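Local structure of conserved membrane protein (Chlamydia abortus, 6GZU) at residues A[58-63]-A[93-98]; A[78-81]-A[86-89]. The protein is a secreted Chlamydia effector of the CE clan that combines deubiquitinating and acetyltransferase activities and induces Golgi fragmentation. All coordinates share one frame; numbering follows the deposited sequence.

Interaction 1: A[58-63]-A[93-98]. With ZN (zinc ion), chain C.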
ATOM      1  N   ASP A  58     -10.831  -0.393   5.741  1.00 20.77           N
ATOM      2  CA  ASP A  58      -9.921   0.348   6.640  1.00 21.26           C
ATOM      3  C   ASP A  58     -10.416   1.760   6.950  1.00 20.84           C
ATOM      4  O   ASP A  58     -10.114   2.304   8.004  1.00 22.47           O
ATOM      5  CB  ASP A  58      -8.495   0.382   6.060  1.00 20.39           C
ATOM      6  CG  ASP A  58      -7.816  -0.938   6.150  1.00 21.23           C
ATOM      7  OD1 ASP A  58      -8.137  -1.683   7.094  1.00 21.54           O
ATOM      8  OD2 ASP A  58      -6.945  -1.237   5.336  1.00 20.53           O
ATOM      9  N   LEU A  59     -11.246   2.324   6.062  1.00 21.70           N
ATOM     10  CA  LEU A  59     -11.876   3.628   6.316  1.00 22.89           C
ATOM     11  C   LEU A  59     -13.249   3.488   6.950  1.00 24.69           C
ATOM     12  O   LEU A  59     -14.000   4.479   7.052  1.00 26.52           O
ATOM     13  CB  LEU A  59     -12.015   4.403   4.993  1.00 23.93           C
ATOM     14  CG  LEU A  59     -10.623   4.735   4.426  1.00 23.05           C
ATOM     15  CD1 LEU A  59     -10.776   5.261   2.966  1.00 24.99           C
ATOM     16  CD2 LEU A  59     -10.018   5.757   5.322  1.00 23.44           C
ATOM     17  N   HIS A  60     -13.586   2.280   7.402  1.00 23.92           N
ATOM     18  CA  HIS A  60     -14.904   1.992   8.023  1.00 24.90           C
ATOM     19  C   HIS A  60     -16.098   2.329   7.153  1.00 24.81           C
ATOM     20  O   HIS A  60     -17.152   2.756   7.665  1.00 26.41           O
ATOM     21  CB  HIS A  60     -14.986   2.655   9.404  1.00 28.82           C
ATOM     22  CG  HIS A  60     -13.759   2.400  10.231  1.00 30.98           C
ATOM     23  ND1 HIS A  60     -12.726   3.310  10.347  1.00 35.87           N
ATOM     24  CD2 HIS A  60     -13.358   1.303  10.909  1.00 31.34           C
ATOM     25  CE1 HIS A  60     -11.776   2.814  11.128  1.00 34.26           C
ATOM     26  NE2 HIS A  60     -12.135   1.598  11.487  1.00 33.72           N
ATOM     27  N   LEU A  61     -15.924   2.132   5.849  1.00 24.16           N
ATOM     28  CA  LEU A  61     -16.946   2.357   4.859  1.00 24.83           C
ATOM     29  C   LEU A  61     -17.531   1.073   4.312  1.00 27.80           C
ATOM     30  O   LEU A  61     -18.234   1.097   3.303  1.00 29.56           O
ATOM     31  CB  LEU A  61     -16.372   3.179   3.716  1.00 24.12           C
ATOM     32  CG  LEU A  61     -16.059   4.627   4.118  1.00 23.25           C
ATOM     33  CD1 LEU A  61     -15.224   5.276   3.047  1.00 23.89           C
ATOM     34  CD2 LEU A  61     -17.315   5.397   4.343  1.00 26.83           C
ATOM     35  N   TYR A  62     -17.340  -0.050   4.986  1.00 28.30           N
ATOM     36  CA  TYR A  62     -17.895  -1.286   4.451  1.00 32.79           C
ATOM     37  C   TYR A  62     -18.674  -2.058   5.509  1.00 37.56           C
ATOM     38  O   TYR A  62     -18.162  -2.309   6.588  1.00 38.22           O
ATOM     39  CB  TYR A  62     -16.787  -2.160   3.839  1.00 35.13           C
ATOM     40  CG  TYR A  62     -17.409  -3.312   3.122  1.00 40.62           C
ATOM     41  CD1 TYR A  62     -18.096  -3.106   1.925  1.00 44.08           C
ATOM     42  CD2 TYR A  62     -17.408  -4.587   3.679  1.00 42.55           C
ATOM     43  CE1 TYR A  62     -18.727  -4.142   1.278  1.00 46.13           C
ATOM     44  CE2 TYR A  62     -18.041  -5.631   3.045  1.00 45.25           C
ATOM     45  CZ  TYR A  62     -18.703  -5.400   1.843  1.00 47.63           C
ATOM     46  OH  TYR A  62     -19.335  -6.431   1.185  1.00 50.69           O
ATOM     47  N   ASP A  63     -19.919  -2.428   5.214  1.00 41.62           N
ATOM     48  CA  ASP A  63     -20.748  -3.138   6.194  1.00 48.92           C
ATOM     49  C   ASP A  63     -20.798  -4.605   5.802  1.00 53.87           C
ATOM     50  O   ASP A  63     -21.528  -4.970   4.888  1.00 54.24           O
ATOM     51  CB  ASP A  63     -22.168  -2.535   6.226  1.00 52.37           C
ATOM     52  CG  ASP A  63     -23.122  -3.281   7.169  1.00 55.73           C
ATOM     53  OD1 ASP A  63     -23.473  -4.434   6.853  1.00 56.64           O
ATOM     54  OD2 ASP A  63     -23.549  -2.711   8.205  1.00 56.89           O
ATOM     55  N   ARG A  93      -3.514   2.133  18.869  1.00 43.34           N
ATOM     56  CA  ARG A  93      -3.762   3.362  18.098  1.00 41.70           C
ATOM     57  C   ARG A  93      -5.259   3.622  17.918  1.00 39.76           C
ATOM     58  O   ARG A  93      -6.081   2.708  17.926  1.00 38.95           O
ATOM     59  CB  ARG A  93      -3.225   3.298  16.645  1.00 42.37           C
ATOM     60  CG  ARG A  93      -1.853   2.718  16.381  1.00 42.67           C
ATOM     61  CD  ARG A  93      -0.736   3.638  16.784  1.00 40.71           C
ATOM     62  NE  ARG A  93      -0.744   4.980  16.206  1.00 38.82           N
ATOM     63  CZ  ARG A  93      -0.108   5.335  15.089  1.00 36.77           C
ATOM     64  NH1 ARG A  93       0.554   4.439  14.356  1.00 35.65           N
ATOM     65  NH2 ARG A  93      -0.135   6.600  14.696  1.00 36.05           N
ATOM     66  N   ASP A  94      -5.594   4.873  17.651  1.00 39.72           N
ATOM     67  CA  ASP A  94      -6.926   5.175  17.155  1.00 40.04           C
ATOM     68  C   ASP A  94      -6.961   4.991  15.648  1.00 39.42           C
ATOM     69  O   ASP A  94      -6.440   5.836  14.887  1.00 41.44           O
ATOM     70  CB  ASP A  94      -7.310   6.604  17.510  1.00 42.94           C
ATOM     71  CG  ASP A  94      -8.596   7.023  16.862  1.00 46.36           C
ATOM     72  OD1 ASP A  94      -9.366   6.143  16.402  1.00 46.60           O
ATOM     73  OD2 ASP A  94      -8.851   8.240  16.829  1.00 49.19           O
ATOM     74  N   CYS A  95      -7.627   3.911  15.229  1.00 35.55           N
ATOM     75  CA  CYS A  95      -7.570   3.452  13.832  1.00 35.26           C
ATOM     76  C   CYS A  95      -8.228   4.427  12.900  1.00 36.97           C
ATOM     77  O   CYS A  95      -8.093   4.308  11.670  1.00 38.69           O
ATOM     78  CB  CYS A  95      -8.220   2.079  13.701  1.00 34.60           C
ATOM     79  SG  CYS A  95      -9.923   2.048  14.145  1.00 37.93           S
ATOM     80  N   GLN A  96      -8.944   5.395  13.464  1.00 40.39           N
ATOM     81  CA  GLN A  96      -9.578   6.446  12.658  1.00 45.51           C
ATOM     82  C   GLN A  96      -8.630   7.589  12.290  1.00 44.99           C
ATOM     83  O   GLN A  96      -8.803   8.222  11.251  1.00 48.00           O
ATOM     84  CB  GLN A  96     -10.802   7.014  13.387  1.00 50.66           C
ATOM     85  CG  GLN A  96     -11.935   6.023  13.560  1.00 54.08           C
ATOM     86  CD  GLN A  96     -12.668   6.184  14.894  1.00 57.17           C
ATOM     87  OE1 GLN A  96     -12.982   5.198  15.571  1.00 58.46           O
ATOM     88  NE2 GLN A  96     -12.942   7.433  15.280  1.00 58.24           N
ATOM     89  N   ASN A  97      -7.617   7.824  13.124  1.00 41.98           N
ATOM     90  CA  ASN A  97      -6.826   9.052  13.090  1.00 42.41           C
ATOM     91  C   ASN A  97      -5.710   9.159  12.012  1.00 39.87           C
ATOM     92  O   ASN A  97      -4.703   9.866  12.160  1.00 45.12           O
ATOM     93  CB  ASN A  97      -6.204   9.244  14.477  1.00 47.53           C
ATOM     94  CG  ASN A  97      -5.795  10.670  14.724  1.00 53.28           C
ATOM     95  OD1 ASN A  97      -6.291  11.583  14.053  1.00 56.69           O
ATOM     96  ND2 ASN A  97      -4.892  10.882  15.693  1.00 54.29           N
ATOM     97  N   PHE A  98      -5.876   8.468  10.915  1.00 31.91           N
ATOM     98  CA  PHE A  98      -4.814   8.454   9.914  1.00 26.58           C
ATOM     99  C   PHE A  98      -5.178   9.274   8.679  1.00 24.97           C
ATOM    100  O   PHE A  98      -6.384   9.486   8.405  1.00 27.28           O
ATOM    101  CB  PHE A  98      -4.528   7.012   9.516  1.00 25.62           C
ATOM    102  CG  PHE A  98      -3.992   6.191  10.635  1.00 25.19           C
ATOM    103  CD1 PHE A  98      -2.652   6.301  10.974  1.00 24.37           C
ATOM    104  CD2 PHE A  98      -4.797   5.312  11.340  1.00 27.48           C
ATOM    105  CE1 PHE A  98      -2.115   5.557  11.999  1.00 24.85           C
ATOM    106  CE2 PHE A  98      -4.257   4.568  12.400  1.00 28.59           C
ATOM    107  CZ  PHE A  98      -2.897   4.679  12.689  1.00 28.16           C
TER
HETATM  108 ZN    ZN C 402     -10.940   0.656  12.748  1.00 35.40          ZN
HETATM  109  O   HOH W   1      -9.131   4.439   9.284  1.00 33.01           O
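H60 and C95 meet through a shared zinc ion, which their side chains reach from two loops far apart in sequence. With CG anti to the carbonyl carbon (chi1 -47°), the imidazole of H60 leaves CB toward 93-98 and carries its far edge to the metal. On one side of the ring, CD2 packs on CA of C78. On the other, the ND1–CE1 rim lies under the carbonyl O of D58, which stands 3.5 Å above the ring plane. CE1 is also approached obliquely by the aliphatic CG of Q96 at 4.0 Å. At the tip, NE2 of H60 binds the zinc ion at 2.0 Å, and SG of C95 adds a bond of 2.2 Å to the zinc ion. The sulfur therefore lies at the edge of the imidazole, near its plane, with SG of C95 3.5 Å from NE2 of H60. C78 and H80 supply the other two ligands of this Cys2His2 site, which joins the end of helix 51-58 to the loop leading into strand 100-107. Backbone features place both ligands: H60, with positive phi, is the C-prime residue of the Schellman motif ending helix 51-58, while C95 sits in a type I turn from D94 to N97, where OD1 of D94 accepts from N of Q96 in an Asx turn. Away from the metal, a water bridges the two backbones, donating to O of D58 (2.7 Å) and O of C95 (2.6 Å).

Interaction 2: A[78-81]-A[86-89]. With ZN (zinc ion), chain C.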
ATOM      1  N   CYS A  78     -15.593  -1.386  12.604  1.00 37.48           N
ATOM      2  CA  CYS A  78     -14.146  -1.477  12.694  1.00 36.43           C
ATOM      3  C   CYS A  78     -13.625  -2.881  12.965  1.00 36.23           C
ATOM      4  O   CYS A  78     -13.988  -3.493  13.966  1.00 38.62           O
ATOM      5  CB  CYS A  78     -13.691  -0.552  13.801  1.00 35.78           C
ATOM      6  SG  CYS A  78     -12.006  -0.743  14.152  1.00 35.52           S
ATOM      7  N   HIS A  79     -12.717  -3.368  12.120  1.00 36.01           N
ATOM      8  CA  HIS A  79     -12.091  -4.677  12.324  1.00 36.66           C
ATOM      9  C   HIS A  79     -10.616  -4.553  12.791  1.00 35.96           C
ATOM     10  O   HIS A  79      -9.825  -5.544  12.814  1.00 37.41           O
ATOM     11  CB  HIS A  79     -12.212  -5.510  11.043  1.00 37.79           C
ATOM     12  CG  HIS A  79     -11.370  -5.011   9.911  1.00 36.75           C
ATOM     13  ND1 HIS A  79     -11.266  -3.675   9.586  1.00 38.35           N
ATOM     14  CD2 HIS A  79     -10.585  -5.671   9.025  1.00 36.43           C
ATOM     15  CE1 HIS A  79     -10.431  -3.532   8.567  1.00 36.44           C
ATOM     16  NE2 HIS A  79     -10.027  -4.729   8.190  1.00 35.19           N
ATOM     17  N   HIS A  80     -10.232  -3.337  13.180  1.00 33.90           N
ATOM     18  CA  HIS A  80      -8.849  -3.073  13.602  1.00 32.67           C
ATOM     19  C   HIS A  80      -8.510  -3.298  15.041  1.00 37.05           C
ATOM     20  O   HIS A  80      -7.329  -3.300  15.392  1.00 40.79           O
ATOM     21  CB  HIS A  80      -8.456  -1.639  13.298  1.00 31.73           C
ATOM     22  CG  HIS A  80      -8.684  -1.252  11.877  1.00 30.36           C
ATOM     23  ND1 HIS A  80      -9.638  -0.325  11.509  1.00 30.42           N
ATOM     24  CD2 HIS A  80      -8.088  -1.680  10.736  1.00 28.17           C
ATOM     25  CE1 HIS A  80      -9.606  -0.194  10.186  1.00 27.48           C
ATOM     26  NE2 HIS A  80      -8.692  -1.022   9.697  1.00 26.90           N
ATOM     27  N   GLN A  81      -9.510  -3.462  15.877  1.00 38.44           N
ATOM     28  CA  GLN A  81      -9.224  -3.633  17.292  1.00 40.90           C
ATOM     29  C   GLN A  81      -9.167  -5.117  17.668  1.00 44.13           C
ATOM     30  O   GLN A  81      -9.877  -5.953  17.093  1.00 46.70           O
ATOM     31  CB  GLN A  81     -10.216  -2.806  18.118  1.00 42.15           C
ATOM     32  CG  GLN A  81     -10.041  -1.293  17.861  1.00 42.83           C
ATOM     33  N   ASP A  86      -3.655  -9.532  11.818  1.00 25.75           N
ATOM     34  CA  ASP A  86      -3.547  -8.488  10.796  1.00 24.36           C
ATOM     35  C   ASP A  86      -3.046  -7.149  11.333  1.00 23.38           C
ATOM     36  O   ASP A  86      -2.298  -6.450  10.656  1.00 22.59           O
ATOM     37  CB  ASP A  86      -4.903  -8.227  10.151  1.00 26.27           C
ATOM     38  CG  ASP A  86      -5.460  -9.435   9.457  1.00 29.44           C
ATOM     39  OD1 ASP A  86      -5.018  -9.706   8.320  1.00 30.04           O
ATOM     40  OD2 ASP A  86      -6.388 -10.062  10.014  1.00 31.82           O
ATOM     41  N   TYR A  87      -3.508  -6.768  12.522  1.00 22.86           N
ATOM     42  CA  TYR A  87      -3.269  -5.408  13.030  1.00 23.27           C
ATOM     43  C   TYR A  87      -2.708  -5.340  14.438  1.00 24.32           C
ATOM     44  O   TYR A  87      -3.227  -4.593  15.253  1.00 25.63           O
ATOM     45  CB  TYR A  87      -4.558  -4.546  12.960  1.00 23.78           C
ATOM     46  CG  TYR A  87      -5.242  -4.602  11.614  1.00 23.36           C
ATOM     47  CD1 TYR A  87      -4.693  -3.971  10.511  1.00 23.90           C
ATOM     48  CD2 TYR A  87      -6.460  -5.290  11.444  1.00 23.50           C
ATOM     49  CE1 TYR A  87      -5.312  -4.037   9.265  1.00 22.61           C
ATOM     50  CE2 TYR A  87      -7.093  -5.364  10.196  1.00 24.86           C
ATOM     51  CZ  TYR A  87      -6.507  -4.731   9.122  1.00 23.12           C
ATOM     52  OH  TYR A  87      -7.107  -4.824   7.899  1.00 25.51           O
ATOM     53  N   PRO A  88      -1.623  -6.061  14.728  1.00 24.46           N
ATOM     54  CA  PRO A  88      -1.108  -5.938  16.099  1.00 25.31           C
ATOM     55  C   PRO A  88      -0.591  -4.522  16.367  1.00 24.70           C
ATOM     56  O   PRO A  88      -0.592  -4.075  17.515  1.00 26.50           O
ATOM     57  CB  PRO A  88       0.052  -6.933  16.117  1.00 24.95           C
ATOM     58  CG  PRO A  88       0.486  -7.047  14.634  1.00 23.40           C
ATOM     59  CD  PRO A  88      -0.796  -6.926  13.867  1.00 23.88           C
ATOM     60  N   HIS A  89      -0.173  -3.825  15.303  1.00 24.73           N
ATOM     61  CA  HIS A  89       0.386  -2.478  15.402  1.00 25.70           C
ATOM     62  C   HIS A  89      -0.703  -1.416  15.640  1.00 27.53           C
ATOM     63  O   HIS A  89      -0.380  -0.248  15.886  1.00 29.95           O
ATOM     64  CB  HIS A  89       1.180  -2.152  14.137  1.00 23.92           C
ATOM     65  CG  HIS A  89       0.374  -2.295  12.886  1.00 22.85           C
ATOM     66  ND1 HIS A  89      -0.166  -3.503  12.481  1.00 21.68           N
ATOM     67  CD2 HIS A  89       0.007  -1.380  11.961  1.00 23.72           C
ATOM     68  CE1 HIS A  89      -0.831  -3.320  11.354  1.00 21.79           C
ATOM     69  NE2 HIS A  89      -0.725  -2.044  11.007  1.00 23.03           N
TER
HETATM   70 ZN    ZN C 402     -10.940   0.656  12.748  1.00 35.40          ZN
HETATM   71  O   HOH W   2      -5.610  -4.751  16.825  1.00 29.37           O
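Y87 packs against both of two consecutive histidines, giving a face to H80 and an edge to H79, and meets each at close to a right angle. CD2 of H80 stands over the centre of the phenol ring, 3.7 Å above its plane, and the T-shaped pair has planes at 74°. Toward H79 the roles are reversed. The tyrosine presents its edge, CE2 lying over a face of the H79 imidazole near the rim, in a second T-shaped pair with planes at 79°. The histidines also touch each other, ND1 of H79 lying over a face of the H80 ring near its rim. The other face of the phenol is met by CB of its own neighbour D86, so the ring is packed from both sides. Its oxygen ends 2.9 Å from H79, measured from OH of Y87 to NE2 of H79.

The metal holds the H80 ring in place. H80 binds the zinc ion through ND1 at 2.0 Å and C78 through SG, whose anti placement relative to the backbone N (chi1 172°) turns the sulfur to the ion; this SG also accepts from N of H80, 3.3 Å away, tightening the chain between the two ligands. The other nitrogen of H80, NE2, is hydrogen-bonded to OD1 of D58; with ND1 on the zinc, this fixes the ring's rotation and probably makes ND1 a stronger donor to the metal. H60 and C95 complete the site. Farther out, H79 and Y87 touch D58 at the end of helix 51-58, P88 and H89 rest on helix 252-257, and the H80 ring meets F38 in strand 37-38, at the edge of the five-stranded sheet.

In the fold
This chain is the C-terminal portion of a longer membrane protein and includes a region related to the Ulp1 protease catalytic domain, consistent with cysteine-type peptidase activity. From the N terminus, 58-63 spans the end of helix 51-58 and the first strand of the small sheet, whose partner is 68-69. The loop that follows holds both halves of interaction 2, closing a short loop of four residues, before 93-98 comes back to close interaction 1 around it; the smaller loop lies within the larger without crossing it. Strand 100-107 of the five-stranded sheet follows at once. The four metal ligands are split evenly between the two contacts, which D58 and H80 also tie directly.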